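Local coordinates for protein ribose-phosphate pyrophosphokinase (Sulfolobus solfataricus, PDB 4TWB) that transfers the pyrophosphoryl group of ATP to the 1-hydroxyl of ribose 5-phosphate, making PRPP, a central metabolite, at residues E14-I19 with Q285-S290. Sequence-based numbering, arbitrary orientation.
Sequences ESLSKI and QSIALS
Ile19 and Leu16, one turn apart on helix 12-20, reach from two sides onto Ala288 of helix 284-289. The methyl CB of Ala288 meets Ile19 CG2 at 3.7 Å and Leu16 CD2 at 4.0 Å, each side chain spending one methyl on it. With CG of Leu16 anti to its carbonyl carbon (chi1 -86°), the two methyls point to different partners: CD2 to Ala288, CD1 to CG2 of Ile287 at 4.1 Å. The Leu16 and Ile287 side chains lie roughly perpendicular and touch by one methyl each. Ile19 divides its branches in a similar way, CG2 going to Ala288 while CD1 comes within 3.6 Å of Gln285 OE1. Gln285 starts away from helix 12-20, but its chain bends at chi2 (52°) and folds the amide back over the isoleucine, with NE2 4.1 Å from Ile19 CG2; these are van der Waals contacts, and no hydrogen bond runs between 14-19 and 285-290. The axes of 14-19 and 285-289 approach to 10.0 Å and cross at -56°. The contact joins the two ends of the chain: helix 12-20 follows the first strand of the N-terminal PRTase-like domain, and the C-terminal helix 284-289 returns from the second domain's sheet to pack against the first, where Ser286 and Ser290 touch strand 138-142. Leu16 rests on Ile3 of strand 2-5, and just outside the paired segments Ser15 OG is hydrogen-bonded to Ser284 OG, linking the helices. Cutting Ile19 back to an alanine removes both CG2 and CD1, which would probably leave the Ala288 methyl with Leu16 alone across this contact and take from the Gln285 amide the apolar surface it lies against. At the C-terminal end, Ser290 OG donates to Ser286 O over 3.0 Å.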
loop_
_atom_site.group_PDB
_atom_site.type_symbol
_atom_site.label_atom_id
_atom_site.label_comp_id
_atom_site.label_asym_id
_atom_site.label_seq_id
_atom_site.Cartn_x
_atom_site.Cartn_y
_atom_site.Cartn_z
ATOM N N GLU A 14 -8.042 -18.372 -12.818
ATOM C CA GLU A 14 -8.404 -19.092 -14.029
ATOM C C GLU A 14 -8.497 -20.593 -13.828
ATOM O O GLU A 14 -9.445 -21.229 -14.285
ATOM C CB GLU A 14 -7.416 -18.794 -15.142
ATOM C CG GLU A 14 -7.646 -17.444 -15.747
ATOM C CD GLU A 14 -7.740 -17.516 -17.251
ATOM O OE1 GLU A 14 -7.224 -18.509 -17.818
ATOM O OE2 GLU A 14 -8.310 -16.577 -17.863
ATOM N N SER A 15 -7.513 -21.169 -13.152
ATOM C CA SER A 15 -7.555 -22.610 -12.953
ATOM C C SER A 15 -8.613 -23.008 -11.908
ATOM O O SER A 15 -9.198 -24.083 -12.000
ATOM C CB SER A 15 -6.159 -23.217 -12.689
ATOM O OG SER A 15 -5.729 -23.026 -11.360
ATOM N N LEU A 16 -8.893 -22.133 -10.948
ATOM C CA LEU A 16 -10.007 -22.387 -10.037
ATOM C C LEU A 16 -11.352 -22.361 -10.774
ATOM O O LEU A 16 -12.318 -23.009 -10.360
ATOM C CB LEU A 16 -10.038 -21.375 -8.892
ATOM C CG LEU A 16 -9.188 -21.658 -7.650
ATOM C CD1 LEU A 16 -9.531 -20.624 -6.591
ATOM C CD2 LEU A 16 -9.380 -23.090 -7.102
ATOM N N SER A 17 -11.408 -21.594 -11.858
ATOM C CA SER A 17 -12.615 -21.519 -12.672
ATOM C C SER A 17 -12.886 -22.847 -13.380
ATOM O O SER A 17 -14.014 -23.330 -13.390
ATOM C CB SER A 17 -12.489 -20.394 -13.706
ATOM O OG SER A 17 -13.666 -20.297 -14.481
ATOM N N LYS A 18 -11.851 -23.426 -13.983
ATOM C CA LYS A 18 -11.960 -24.746 -14.595
ATOM C C LYS A 18 -12.340 -25.791 -13.551
ATOM O O LYS A 18 -13.376 -26.441 -13.656
ATOM C CB LYS A 18 -10.644 -25.140 -15.284
ATOM C CG LYS A 18 -10.287 -24.252 -16.487
ATOM C CD LYS A 18 -9.029 -24.722 -17.219
ATOM C CE LYS A 18 -9.274 -25.983 -18.064
ATOM N NZ LYS A 18 -9.255 -27.272 -17.293
ATOM N N ILE A 19 -11.500 -25.925 -12.532
ATOM C CA ILE A 19 -11.685 -26.918 -11.477
ATOM C C ILE A 19 -13.070 -26.921 -10.844
ATOM O O ILE A 19 -13.630 -27.987 -10.572
ATOM C CB ILE A 19 -10.636 -26.734 -10.357
ATOM C CG1 ILE A 19 -9.239 -27.064 -10.890
ATOM C CG2 ILE A 19 -10.954 -27.593 -9.153
ATOM C CD1 ILE A 19 -8.129 -26.676 -9.949
ATOM N N GLN A 285 -5.565 -26.685 -6.977
ATOM C CA GLN A 285 -6.209 -27.939 -6.601
ATOM C C GLN A 285 -6.366 -28.083 -5.073
ATOM O O GLN A 285 -7.415 -28.512 -4.584
ATOM C CB GLN A 285 -5.445 -29.127 -7.199
ATOM C CG GLN A 285 -6.237 -30.427 -7.210
ATOM C CD GLN A 285 -7.615 -30.284 -7.858
ATOM O OE1 GLN A 285 -7.731 -30.158 -9.086
ATOM N NE2 GLN A 285 -8.669 -30.327 -7.031
ATOM N N SER A 286 -5.329 -27.716 -4.324
ATOM C CA SER A 286 -5.386 -27.742 -2.864
ATOM C C SER A 286 -6.340 -26.689 -2.302
ATOM O O SER A 286 -7.018 -26.921 -1.293
ATOM C CB SER A 286 -3.992 -27.556 -2.262
ATOM O OG SER A 286 -3.162 -28.687 -2.496
ATOM N N ILE A 287 -6.389 -25.521 -2.944
ATOM C CA ILE A 287 -7.296 -24.459 -2.509
ATOM C C ILE A 287 -8.746 -24.888 -2.739
ATOM O O ILE A 287 -9.602 -24.654 -1.889
ATOM C CB ILE A 287 -7.005 -23.114 -3.221
ATOM C CG1 ILE A 287 -5.726 -22.481 -2.677
ATOM C CG2 ILE A 287 -8.132 -22.138 -3.012
ATOM C CD1 ILE A 287 -5.092 -21.481 -3.646
ATOM N N ALA A 288 -9.006 -25.544 -3.872
ATOM C CA ALA A 288 -10.358 -25.988 -4.226
ATOM C C ALA A 288 -10.970 -26.896 -3.177
ATOM O O ALA A 288 -12.144 -26.746 -2.831
ATOM C CB ALA A 288 -10.370 -26.674 -5.580
ATOM N N LEU A 289 -10.182 -27.851 -2.686
ATOM C CA LEU A 289 -10.678 -28.784 -1.678
ATOM C C LEU A 289 -11.191 -28.038 -0.467
ATOM O O LEU A 289 -12.203 -28.412 0.128
ATOM C CB LEU A 289 -9.578 -29.710 -1.194
ATOM C CG LEU A 289 -8.974 -30.693 -2.174
ATOM C CD1 LEU A 289 -7.986 -31.531 -1.410
ATOM C CD2 LEU A 289 -10.060 -31.553 -2.787
ATOM N N SER A 290 -10.469 -26.983 -0.103
ATOM C CA SER A 290 -10.665 -26.311 1.177
ATOM C C SER A 290 -11.807 -25.316 1.144
ATOM O O SER A 290 -12.131 -24.724 2.165
ATOM C CB SER A 290 -9.372 -25.611 1.612
ATOM O OG SER A 290 -8.230 -26.444 1.405
#